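Local coordinates for protein glucose dehydrogenase (Serratia sp. FS14, PDB 7CDY) that belongs to the glucose/sorbosone dehydrogenase family, adopts a beta-propeller fold built of antiparallel sheets, and carries a bound calcium ion, at residues 189-194 with 236-241; 208-211 with 215-218; 232-237 with 254-259; 284-289 with 295-300. All blocks are in the same frame, centred on the assembly; numbering follows the deposited sequence. Where two conformers were deposited one is given.

Interaction 1: residues 189-194 with 236-241; sequences GHRNPQ and INYSGQ
Arg191 and Tyr238 come from opposite directions, NH2 of Arg191 arriving beside the hydroxyl of Tyr238, a worked example of how two long side chains can connect backbones that lie far apart. The closest CA atoms, those of Arg191 and Asn237, are still 12.9 Å apart.

The polar approach comes first. NH2 of Arg191 lies 3.0 Å from OH of Tyr238, near the plane of the phenol ring at its edge, while the guanidinium and ring planes are 61° apart. CG of Arg191 is anti to the backbone N (chi1 -173°), and the chain runs extended as far as NE, which carries the guanidinium straight across. The other terminal nitrogen, NH1, is hydrogen-bonded to the carbonyl O of His210, which holds the guanidinium on the sheet side. Packing is slight: the nearest carbon of the phenol, CZ, stays 3.9 Å from NH2 of Arg191.

In the propeller, Arg191 leads into the outermost strand, 192-198, of a four-stranded antiparallel sheet, whereas Tyr238 sits on the long excursion between strands 216-219 and 259-261.

Backbone bonding shapes the tyrosine's side. Asn237 to Gly240 form a type I beta turn, closed by Gly240 N to Asn237 O at 2.8 Å, and Asn237 N also bonds to Gln241 O. Side chains add to it: Asn237 OD1 accepts from Tyr238 N at 2.9 Å, and Ser239 OG accepts from Gln241 N at 3.0 Å in an ST turn. Tyr238 O receives a further bond from Arg213 NH2.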
loop_
_atom_site.group_PDB
_atom_site.type_symbol
_atom_site.label_atom_id
_atom_site.label_comp_id
_atom_site.label_asym_id
_atom_site.label_seq_id
_atom_site.Cartn_x
_atom_site.Cartn_y
_atom_site.Cartn_z
ATOM N N GLY A 189 -7.221 -2.610 14.181
ATOM C CA GLY A 189 -8.551 -2.259 13.711
ATOM C C GLY A 189 -8.609 -1.720 12.301
ATOM O O GLY A 189 -9.437 -0.844 12.010
ATOM N N HIS A 190 -7.763 -2.235 11.410
ATOM C CA HIS A 190 -7.763 -1.884 9.998
ATOM C C HIS A 190 -8.400 -3.009 9.186
ATOM O O HIS A 190 -8.366 -4.178 9.582
ATOM C CB HIS A 190 -6.322 -1.641 9.527
ATOM C CG HIS A 190 -5.630 -0.543 10.274
ATOM N ND1 HIS A 190 -5.971 0.784 10.125
ATOM C CD2 HIS A 190 -4.641 -0.574 11.203
ATOM C CE1 HIS A 190 -5.209 1.528 10.913
ATOM N NE2 HIS A 190 -4.397 0.727 11.578
ATOM N N ARG A 191 -9.010 -2.639 8.052
ATOM C CA ARG A 191 -9.676 -3.628 7.205
ATOM C C ARG A 191 -8.770 -4.155 6.089
ATOM O O ARG A 191 -8.234 -5.262 6.201
ATOM C CB ARG A 191 -10.996 -3.088 6.651
ATOM C CG ARG A 191 -11.798 -4.129 5.901
ATOM C CD ARG A 191 -13.132 -3.547 5.439
ATOM N NE ARG A 191 -13.859 -4.488 4.593
ATOM C CZ ARG A 191 -13.606 -4.664 3.303
ATOM N NH1 ARG A 191 -12.684 -3.922 2.707
ATOM N NH2 ARG A 191 -14.292 -5.559 2.612
ATOM N N ASN A 192 -8.611 -3.411 4.992
ATOM C CA ASN A 192 -7.694 -3.801 3.923
ATOM C C ASN A 192 -6.979 -2.571 3.398
ATOM O O ASN A 192 -7.467 -1.889 2.485
ATOM C CB ASN A 192 -8.388 -4.534 2.779
ATOM C CG ASN A 192 -7.386 -5.159 1.851
ATOM O OD1 ASN A 192 -6.308 -5.557 2.290
ATOM N ND2 ASN A 192 -7.718 -5.243 0.568
ATOM N N PRO A 193 -5.810 -2.257 3.958
ATOM C CA PRO A 193 -5.104 -1.015 3.595
ATOM C C PRO A 193 -4.317 -1.179 2.305
ATOM O O PRO A 193 -3.406 -2.008 2.222
ATOM C CB PRO A 193 -4.169 -0.774 4.787
ATOM C CG PRO A 193 -3.971 -2.143 5.404
ATOM C CD PRO A 193 -5.196 -2.961 5.100
ATOM N N GLN A 194 -4.645 -0.353 1.309
ATOM C CA GLN A 194 -3.892 -0.320 0.064
ATOM C C GLN A 194 -3.286 1.058 -0.194
ATOM O O GLN A 194 -2.917 1.376 -1.332
ATOM C CB GLN A 194 -4.710 -0.862 -1.113
ATOM C CG GLN A 194 -4.972 -2.377 -0.979
ATOM C CD GLN A 194 -5.674 -2.995 -2.175
ATOM O OE1 GLN A 194 -6.370 -2.317 -2.923
ATOM N NE2 GLN A 194 -5.482 -4.299 -2.357
ATOM N N ILE A 236 -21.488 -0.955 4.855
ATOM C CA ILE A 236 -22.384 -2.059 5.179
ATOM C C ILE A 236 -21.849 -3.310 4.488
ATOM O O ILE A 236 -20.866 -3.253 3.758
ATOM C CB ILE A 236 -23.854 -1.770 4.797
ATOM C CG1 ILE A 236 -23.999 -1.553 3.283
ATOM C CG2 ILE A 236 -24.357 -0.574 5.577
ATOM C CD1 ILE A 236 -25.422 -1.244 2.809
ATOM N N ASN A 237 -22.479 -4.455 4.746
ATOM C CA ASN A 237 -22.039 -5.659 4.060
ATOM C C ASN A 237 -22.533 -5.656 2.610
ATOM O O ASN A 237 -23.462 -4.925 2.238
ATOM C CB ASN A 237 -22.500 -6.919 4.801
ATOM C CG ASN A 237 -21.482 -8.036 4.722
ATOM O OD1 ASN A 237 -20.547 -7.973 3.925
ATOM N ND2 ASN A 237 -21.655 -9.067 5.547
ATOM N N TYR A 238 -21.872 -6.476 1.780
ATOM C CA TYR A 238 -22.156 -6.475 0.344
ATOM C C TYR A 238 -23.600 -6.867 0.044
ATOM O O TYR A 238 -24.168 -6.424 -0.962
ATOM C CB TYR A 238 -21.146 -7.365 -0.390
ATOM C CG TYR A 238 -19.733 -6.832 -0.283
ATOM C CD1 TYR A 238 -19.323 -5.749 -1.047
ATOM C CD2 TYR A 238 -18.824 -7.392 0.603
ATOM C CE1 TYR A 238 -18.037 -5.242 -0.936
ATOM C CE2 TYR A 238 -17.532 -6.889 0.723
ATOM C CZ TYR A 238 -17.151 -5.824 -0.054
ATOM O OH TYR A 238 -15.872 -5.322 0.058
ATOM N N SER A 239 -24.216 -7.663 0.918
ATOM C CA SER A 239 -25.617 -8.038 0.767
ATOM C C SER A 239 -26.557 -6.861 0.950
ATOM O O SER A 239 -27.720 -6.941 0.537
ATOM C CB SER A 239 -25.972 -9.063 1.837
ATOM O OG SER A 239 -25.938 -8.450 3.122
ATOM N N GLY A 240 -26.093 -5.778 1.564
ATOM C CA GLY A 240 -26.953 -4.691 1.961
ATOM C C GLY A 240 -27.353 -4.726 3.419
ATOM O O GLY A 240 -27.916 -3.745 3.910
ATOM N N GLN A 241 -27.089 -5.829 4.116
ATOM C CA GLN A 241 -27.268 -5.895 5.556
ATOM C C GLN A 241 -26.073 -5.256 6.260
ATOM O O GLN A 241 -24.990 -5.156 5.687
ATOM C CB GLN A 241 -27.383 -7.356 5.981
ATOM C CG GLN A 241 -28.626 -8.045 5.442
ATOM C CD GLN A 241 -29.886 -7.286 5.793
ATOM O OE1 GLN A 241 -30.201 -7.099 6.965
ATOM N NE2 GLN A 241 -30.607 -6.831 4.776
#

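Interaction 2: residues 208-211 with 215-218; sequences HEHG and GDEL. With CA (calcium ion), chain D.
Glu209 and Glu217, a hydrogen-bonded pair in the antiparallel hairpin of strands 205-210 and 216-219, send their carboxylates the same way, toward a calcium ion. Glu217 binds it with both oxygens, OE1 at 2.5 Å and OE2 at 2.4 Å; four waters and Tyr227 O complete the site. Asn219 ND2 also bonds OE1. Glu209 acts from the second shell: its OE1 accepts from a calcium-bound water and from Arg191 N, while OE2 is held by His190 ND1.

The backbones of the glutamates exchange two bonds, Glu209 N to Glu217 O at 2.9 Å and Glu217 N to Glu209 O at 3.0 Å. Toward the turn, Asp216 OD1 takes over, accepting from Gly211 N at 2.8 Å on its anti side, 32° out of the carboxylate plane. A water lying in the His210 ring plane bridges His210 ND1 and the same OD1, and Ser264 OG is a further partner. Gly215 and Asp216 together face Trp261 in a G1 beta bulge.

On the face of His208 and Leu218 the contact is apolar. The imidazole of His208 turns off to bond Gly269 O, leaving CB of His208 to meet Leu218 CD1 at 4.1 Å.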
loop_
_atom_site.group_PDB
_atom_site.type_symbol
_atom_site.label_atom_id
_atom_site.label_comp_id
_atom_site.label_asym_id
_atom_site.label_seq_id
_atom_site.Cartn_x
_atom_site.Cartn_y
_atom_site.Cartn_z
ATOM N N HIS A 208 -4.525 4.581 4.016
ATOM C CA HIS A 208 -5.920 4.486 3.596
ATOM C C HIS A 208 -6.313 3.027 3.409
ATOM O O HIS A 208 -5.459 2.144 3.275
ATOM C CB HIS A 208 -6.293 5.430 2.431
ATOM C CG HIS A 208 -5.708 5.065 1.102
ATOM N ND1 HIS A 208 -5.896 3.835 0.508
ATOM C CD2 HIS A 208 -5.012 5.812 0.210
ATOM C CE1 HIS A 208 -5.311 3.831 -0.679
ATOM N NE2 HIS A 208 -4.772 5.020 -0.887
ATOM N N GLU A 209 -7.622 2.773 3.420
ATOM C CA GLU A 209 -8.090 1.395 3.373
ATOM C C GLU A 209 -9.478 1.336 2.760
ATOM O O GLU A 209 -10.258 2.287 2.840
ATOM C CB GLU A 209 -8.105 0.744 4.766
ATOM C CG GLU A 209 -8.897 1.521 5.809
ATOM C CD GLU A 209 -8.740 0.907 7.184
ATOM O OE1 GLU A 209 -9.645 0.181 7.636
ATOM O OE2 GLU A 209 -7.676 1.110 7.812
ATOM N N HIS A 210 -9.783 0.174 2.197
ATOM C CA HIS A 210 -11.105 -0.118 1.663
ATOM C C HIS A 210 -12.086 -0.364 2.793
ATOM O O HIS A 210 -11.784 -1.093 3.752
ATOM C CB HIS A 210 -11.055 -1.405 0.838
ATOM C CG HIS A 210 -10.252 -1.293 -0.415
ATOM N ND1 HIS A 210 -10.803 -0.883 -1.609
ATOM C CD2 HIS A 210 -8.945 -1.546 -0.667
ATOM C CE1 HIS A 210 -9.864 -0.876 -2.542
ATOM N NE2 HIS A 210 -8.727 -1.270 -1.996
ATOM N N GLY A 211 -13.270 0.229 2.672
ATOM C CA GLY A 211 -14.417 -0.249 3.399
ATOM C C GLY A 211 -15.038 -1.409 2.674
ATOM O O GLY A 211 -14.577 -1.829 1.608
ATOM N N GLY A 215 -17.668 3.129 2.664
ATOM C CA GLY A 215 -16.872 3.423 3.840
ATOM C C GLY A 215 -15.365 3.344 3.697
ATOM O O GLY A 215 -14.678 3.087 4.697
ATOM N N ASP A 216 -14.813 3.591 2.510
ATOM C CA ASP A 216 -13.362 3.716 2.393
ATOM C C ASP A 216 -12.887 4.859 3.286
ATOM O O ASP A 216 -13.618 5.826 3.527
ATOM C CB ASP A 216 -12.966 4.032 0.943
ATOM C CG ASP A 216 -13.157 2.858 -0.025
ATOM O OD1 ASP A 216 -13.677 1.787 0.354
ATOM O OD2 ASP A 216 -12.772 3.036 -1.206
ATOM N N GLU A 217 -11.651 4.752 3.783
ATOM C CA GLU A 217 -11.160 5.653 4.822
ATOM C C GLU A 217 -9.721 6.069 4.579
ATOM O O GLU A 217 -8.892 5.278 4.118
ATOM C CB GLU A 217 -11.067 4.978 6.196
ATOM C CG GLU A 217 -12.345 4.478 6.757
ATOM C CD GLU A 217 -12.152 3.866 8.132
ATOM O OE1 GLU A 217 -10.997 3.612 8.575
ATOM O OE2 GLU A 217 -13.163 3.645 8.788
ATOM N N LEU A 218 -9.424 7.300 4.994
ATOM C CA LEU A 218 -8.068 7.815 5.147
ATOM C C LEU A 218 -7.824 8.068 6.633
ATOM O O LEU A 218 -8.639 8.727 7.285
ATOM C CB LEU A 218 -7.947 9.130 4.373
ATOM C CG LEU A 218 -6.654 9.938 4.475
ATOM C CD1 LEU A 218 -5.516 9.204 3.801
ATOM C CD2 LEU A 218 -6.840 11.301 3.837
HETATM CA CA CA D . -11.920 2.769 10.688
HETATM O O HOH W 1 -10.191 1.155 10.194
HETATM O O HOH W 2 -13.574 -0.374 -1.483
HETATM O O HOH W 3 -13.379 0.892 10.323
HETATM O O HOH W 4 -13.778 3.595 11.899
HETATM O O HOH W 5 -10.770 4.841 11.349
#

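Interaction 3: residues 232-237 with 254-259; sequences ATYGIN and TEQPLH
Tyr234 and Gln256 make the tight point between two irregular segments, and the contact illustrates how one well-directed polar bond can tie loops together. Tyr234 OH donates to Gln256 OE1 at 2.7 Å. The amide oxygen lies in the plane of the ring, at its edge, while the amide and ring planes stand 73° apart; seen from the acceptor, the donor is tilted only 17° from the carbonyl plane, with a C=O...donor angle of 140°. A bend at chi2 of Gln256 swings its amide round to the phenol. NE2 of the same amide bonds to Glu249 O, so both ends of the group are engaged and its flip is fixed.

Beside this bond the apolar packing is modest. Pro257 CG lies 3.9 Å from Tyr234 CE2. Pro257 CD is slightly farther from Tyr234 CE2, at 4.1 Å.

The other end is looser. Ala232 CB merely packs against Thr254 OG1, at 3.8 Å; the hydroxyl is hydrogen-bonded to Val251 O. Ala232 and Tyr234 are buried, but their partners Thr254, Gln256 and Pro257 all keep some exposure, so the solvent side belongs to the 254-259 segment. Between Ala232 and Tyr234, Thr233 points away and forms an ST turn, its OG1 accepting from Gly235 N at 3.0 Å.

Apart from His259, which opens strand 259-261, both segments lie in the long excursion of this propeller sheet between strands 216-219 and 259-261: the Tyr234 ring stacks on Tyr260 of the second strand, and Pro257 rests on Glu217 and Asn219 of the first.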
loop_
_atom_site.group_PDB
_atom_site.type_symbol
_atom_site.label_atom_id
_atom_site.label_comp_id
_atom_site.label_asym_id
_atom_site.label_seq_id
_atom_site.Cartn_x
_atom_site.Cartn_y
_atom_site.Cartn_z
ATOM N N ALA A 232 -16.566 -0.496 14.247
ATOM C CA ALA A 232 -16.950 0.794 13.700
ATOM C C ALA A 232 -16.677 0.782 12.204
ATOM O O ALA A 232 -15.618 0.308 11.768
ATOM C CB ALA A 232 -16.150 1.912 14.359
ATOM N N THR A 233 -17.642 1.267 11.419
ATOM C CA THR A 233 -17.463 1.344 9.973
ATOM C C THR A 233 -18.471 2.319 9.386
ATOM O O THR A 233 -19.559 2.514 9.939
ATOM C CB THR A 233 -17.605 -0.035 9.314
ATOM O OG1 THR A 233 -17.365 0.091 7.908
ATOM C CG2 THR A 233 -18.989 -0.611 9.525
ATOM N N TYR A 234 -18.082 2.956 8.282
ATOM C CA TYR A 234 -18.990 3.753 7.466
ATOM C C TYR A 234 -19.614 2.957 6.327
ATOM O O TYR A 234 -20.390 3.526 5.548
ATOM C CB TYR A 234 -18.273 5.011 6.931
ATOM C CG TYR A 234 -18.163 6.091 7.973
ATOM C CD1 TYR A 234 -19.269 6.867 8.309
ATOM C CD2 TYR A 234 -16.984 6.290 8.668
ATOM C CE1 TYR A 234 -19.186 7.843 9.282
ATOM C CE2 TYR A 234 -16.894 7.263 9.658
ATOM C CZ TYR A 234 -18.012 8.025 9.962
ATOM O OH TYR A 234 -17.964 8.995 10.939
ATOM N N GLY A 235 -19.336 1.659 6.223
ATOM C CA GLY A 235 -19.912 0.819 5.200
ATOM C C GLY A 235 -20.910 -0.178 5.771
ATOM O O GLY A 235 -21.163 -0.249 6.974
ATOM N N ILE A 236 -21.488 -0.955 4.855
ATOM C CA ILE A 236 -22.384 -2.059 5.179
ATOM C C ILE A 236 -21.849 -3.310 4.488
ATOM O O ILE A 236 -20.866 -3.253 3.758
ATOM C CB ILE A 236 -23.854 -1.770 4.797
ATOM C CG1 ILE A 236 -23.999 -1.553 3.283
ATOM C CG2 ILE A 236 -24.357 -0.574 5.577
ATOM C CD1 ILE A 236 -25.422 -1.244 2.809
ATOM N N ASN A 237 -22.479 -4.455 4.746
ATOM C CA ASN A 237 -22.039 -5.659 4.060
ATOM C C ASN A 237 -22.533 -5.656 2.610
ATOM O O ASN A 237 -23.462 -4.925 2.238
ATOM C CB ASN A 237 -22.500 -6.919 4.801
ATOM C CG ASN A 237 -21.482 -8.036 4.722
ATOM O OD1 ASN A 237 -20.547 -7.973 3.925
ATOM N ND2 ASN A 237 -21.655 -9.067 5.547
ATOM N N THR A 254 -12.385 3.894 19.717
ATOM C CA THR A 254 -11.877 3.723 18.367
ATOM C C THR A 254 -11.722 5.089 17.724
ATOM O O THR A 254 -12.507 6.007 17.981
ATOM C CB THR A 254 -12.769 2.796 17.511
ATOM O OG1 THR A 254 -13.948 3.481 17.067
ATOM C CG2 THR A 254 -13.147 1.530 18.277
ATOM N N GLU A 255 -10.699 5.217 16.882
ATOM C CA GLU A 255 -10.349 6.489 16.270
ATOM C C GLU A 255 -11.100 6.674 14.959
ATOM O O GLU A 255 -11.212 5.745 14.149
ATOM C CB GLU A 255 -8.850 6.537 15.977
ATOM C CG GLU A 255 -7.965 6.516 17.206
ATOM C CD GLU A 255 -8.010 7.819 17.979
ATOM O OE1 GLU A 255 -7.507 8.843 17.470
ATOM O OE2 GLU A 255 -8.569 7.818 19.096
ATOM N N GLN A 256 -11.579 7.885 14.739
ATOM C CA GLN A 256 -12.265 8.191 13.498
ATOM C C GLN A 256 -11.266 8.360 12.356
ATOM O O GLN A 256 -10.112 8.743 12.570
ATOM C CB GLN A 256 -13.068 9.480 13.654
ATOM C CG GLN A 256 -14.378 9.277 14.379
ATOM C CD GLN A 256 -15.369 8.543 13.519
ATOM O OE1 GLN A 256 -15.802 9.063 12.493
ATOM N NE2 GLN A 256 -15.733 7.324 13.922
ATOM N N PRO A 257 -11.686 8.081 11.128
ATOM C CA PRO A 257 -10.844 8.435 9.982
ATOM C C PRO A 257 -10.692 9.941 9.867
ATOM O O PRO A 257 -11.511 10.719 10.365
ATOM C CB PRO A 257 -11.600 7.849 8.781
ATOM C CG PRO A 257 -12.989 7.670 9.244
ATOM C CD PRO A 257 -12.946 7.433 10.729
ATOM N N LEU A 258 -9.592 10.351 9.250
ATOM C CA LEU A 258 -9.414 11.747 8.883
ATOM C C LEU A 258 -10.437 12.154 7.834
ATOM O O LEU A 258 -10.979 13.268 7.865
ATOM C CB LEU A 258 -7.991 11.926 8.353
ATOM C CG LEU A 258 -7.657 13.300 7.793
ATOM C CD1 LEU A 258 -7.765 14.303 8.920
ATOM C CD2 LEU A 258 -6.265 13.290 7.195
ATOM N N HIS A 259 -10.726 11.248 6.906
ATOM C CA HIS A 259 -11.646 11.491 5.817
ATOM C C HIS A 259 -12.218 10.145 5.414
ATOM O O HIS A 259 -11.538 9.119 5.511
ATOM C CB HIS A 259 -10.884 12.111 4.643
ATOM C CG HIS A 259 -11.750 12.838 3.674
ATOM N ND1 HIS A 259 -12.295 14.074 3.948
ATOM C CD2 HIS A 259 -12.184 12.494 2.440
ATOM C CE1 HIS A 259 -13.021 14.464 2.915
ATOM N NE2 HIS A 259 -12.967 13.526 1.986
#

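Interaction 4: residues 284-289 with 295-300; sequences SLFIGA and LIRLTL
The Phe286 ring carries the aliphatic part of Arg297 over one face: CG of Arg297 lies 3.9 Å from the ring centroid, 28° off the normal, a CH-pi contact. CD of Arg297 continues along the ring to within 3.3 Å of Phe286 CZ. Trp281 meets the phenylalanine edge-to-face, and Leu295 CD2 approaches Phe286 CD2 at 3.9 Å. A turn at chi3 (77°) then bends the arginine toward Ser284. At the guanidinium edge, tilted 23° from its plane, Ser284 OG accepts from Arg297 NH1 at 2.8 Å, while NE forms a salt bridge with Glu309. Ser284 and Glu309 together help to fix the rotation of the charged group.

The opposite face of this antiparallel hairpin is wholly aliphatic, with Ile287 CD1 against Leu298 CD1 at 4.0 Å and Leu285 CB against Leu300 CD1 at 4.1 Å. Paired backbone bonds join Leu285 with Leu298, where Leu298 N meets Leu285 O at 2.8 Å, and Ile287 with Ile296.

The two strands are the middle pair of a four-stranded propeller sheet, flanked by 267-273 and 304-311. Leu285 and Leu300 pack on Trp206, and Ile287 on His208, both residues of strand 205-210 in another sheet.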
loop_
_atom_site.group_PDB
_atom_site.type_symbol
_atom_site.label_atom_id
_atom_site.label_comp_id
_atom_site.label_asym_id
_atom_site.label_seq_id
_atom_site.Cartn_x
_atom_site.Cartn_y
_atom_site.Cartn_z
ATOM N N SER A 284 -0.992 18.600 -1.979
ATOM C CA SER A 284 -2.085 17.705 -2.321
ATOM C C SER A 284 -1.665 16.260 -2.081
ATOM O O SER A 284 -0.477 15.920 -2.132
ATOM C CB SER A 284 -2.516 17.881 -3.782
ATOM O OG SER A 284 -3.262 19.076 -3.956
ATOM N N LEU A 285 -2.666 15.415 -1.837
ATOM C CA LEU A 285 -2.502 13.977 -1.665
ATOM C C LEU A 285 -3.288 13.301 -2.779
ATOM O O LEU A 285 -4.485 13.559 -2.943
ATOM C CB LEU A 285 -3.044 13.555 -0.299
ATOM C CG LEU A 285 -3.134 12.056 -0.029
ATOM C CD1 LEU A 285 -1.751 11.436 -0.138
ATOM C CD2 LEU A 285 -3.745 11.792 1.343
ATOM N N PHE A 286 -2.616 12.472 -3.559
ATOM C CA PHE A 286 -3.241 11.785 -4.680
ATOM C C PHE A 286 -3.484 10.320 -4.329
ATOM O O PHE A 286 -2.608 9.651 -3.766
ATOM C CB PHE A 286 -2.334 11.878 -5.907
ATOM C CG PHE A 286 -2.283 13.246 -6.511
ATOM C CD1 PHE A 286 -1.361 14.192 -6.076
ATOM C CD2 PHE A 286 -3.171 13.599 -7.506
ATOM C CE1 PHE A 286 -1.322 15.459 -6.638
ATOM C CE2 PHE A 286 -3.136 14.856 -8.083
ATOM C CZ PHE A 286 -2.204 15.788 -7.642
ATOM N N ILE A 287 -4.673 9.820 -4.680
ATOM C CA ILE A 287 -5.107 8.472 -4.326
ATOM C C ILE A 287 -5.781 7.842 -5.536
ATOM O O ILE A 287 -6.632 8.473 -6.166
ATOM C CB ILE A 287 -6.089 8.517 -3.138
ATOM C CG1 ILE A 287 -5.384 9.049 -1.877
ATOM C CG2 ILE A 287 -6.724 7.142 -2.903
ATOM C CD1 ILE A 287 -6.344 9.394 -0.742
ATOM N N GLY A 288 -5.432 6.607 -5.872
ATOM C CA GLY A 288 -6.097 5.944 -6.979
ATOM C C GLY A 288 -7.468 5.420 -6.584
ATOM O O GLY A 288 -7.726 5.094 -5.425
ATOM N N ALA A 289 -8.364 5.346 -7.572
ATOM C CA ALA A 289 -9.676 4.726 -7.409
ATOM C C ALA A 289 -9.782 3.554 -8.376
ATOM O O ALA A 289 -9.701 3.740 -9.600
ATOM C CB ALA A 289 -10.808 5.733 -7.639
ATOM N N LEU A 295 -8.515 9.172 -10.547
ATOM C CA LEU A 295 -7.487 9.639 -9.632
ATOM C C LEU A 295 -8.090 10.723 -8.753
ATOM O O LEU A 295 -8.698 11.669 -9.262
ATOM C CB LEU A 295 -6.311 10.195 -10.428
ATOM C CG LEU A 295 -5.133 10.750 -9.627
ATOM C CD1 LEU A 295 -4.436 9.639 -8.836
ATOM C CD2 LEU A 295 -4.150 11.429 -10.575
ATOM N N ILE A 296 -7.947 10.571 -7.444
ATOM C CA ILE A 296 -8.486 11.505 -6.466
ATOM C C ILE A 296 -7.371 12.439 -6.030
ATOM O O ILE A 296 -6.256 11.987 -5.735
ATOM C CB ILE A 296 -9.051 10.739 -5.258
ATOM C CG1 ILE A 296 -10.221 9.860 -5.691
ATOM C CG2 ILE A 296 -9.447 11.697 -4.153
ATOM C CD1 ILE A 296 -10.601 8.807 -4.660
ATOM N N ARG A 297 -7.655 13.740 -5.978
ATOM C CA ARG A 297 -6.713 14.711 -5.434
ATOM C C ARG A 297 -7.343 15.401 -4.234
ATOM O O ARG A 297 -8.375 16.070 -4.367
ATOM C CB ARG A 297 -6.319 15.756 -6.478
ATOM C CG ARG A 297 -5.292 16.744 -5.942
ATOM C CD ARG A 297 -4.818 17.705 -7.005
ATOM N NE ARG A 297 -5.801 18.741 -7.275
ATOM C CZ ARG A 297 -5.757 19.962 -6.752
ATOM N NH1 ARG A 297 -4.782 20.297 -5.921
ATOM N NH2 ARG A 297 -6.695 20.848 -7.058
ATOM N N LEU A 298 -6.728 15.246 -3.062
ATOM C CA LEU A 298 -7.176 15.912 -1.845
ATOM C C LEU A 298 -6.255 17.090 -1.559
ATOM O O LEU A 298 -5.037 16.912 -1.443
ATOM C CB LEU A 298 -7.159 14.947 -0.661
ATOM C CG LEU A 298 -7.989 13.674 -0.815
ATOM C CD1 LEU A 298 -7.916 12.834 0.444
ATOM C CD2 LEU A 298 -9.430 14.050 -1.127
ATOM N N THR A 299 -6.826 18.287 -1.435
ATOM C CA THR A 299 -6.048 19.449 -1.029
ATOM C C THR A 299 -5.936 19.454 0.490
ATOM O O THR A 299 -6.937 19.282 1.188
ATOM C CB THR A 299 -6.752 20.720 -1.509
ATOM O OG1 THR A 299 -6.840 20.706 -2.939
ATOM C CG2 THR A 299 -5.984 21.961 -1.067
ATOM N N LEU A 300 -4.719 19.643 1.002
ATOM C CA LEU A 300 -4.465 19.580 2.436
ATOM C C LEU A 300 -4.089 20.949 2.981
ATOM O O LEU A 300 -3.372 21.714 2.334
ATOM C CB LEU A 300 -3.312 18.629 2.753
ATOM C CG LEU A 300 -3.390 17.225 2.170
ATOM C CD1 LEU A 300 -2.129 16.433 2.537
ATOM C CD2 LEU A 300 -4.652 16.524 2.659
#

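How the interactions relate
Interactions 2 and 4 are buried hairpins of two facing propeller sheets, whereas 1 and 3 are partly buried and involve the long excursion that leaves interaction 2's sheet. Place governs chemistry: 284-289 with 295-300 combines strand pairing and aliphatic packing with an arginine laid over an aromatic ring, the calcium-side hairpin adds carboxylates and waters, interaction 1 is one arginine-tyrosine approach, and interaction 3 one hydrogen bond with a little packing. Interactions 1 and 2 share a sheet and meet through Gln194 OE1 and His210 NE2, 2.7 Å apart. The last residue of interaction 3, His259, joins that sheet, its O probably bonded to Leu218 N. Leu218 also packs against interaction 4, at Leu285 and Leu298.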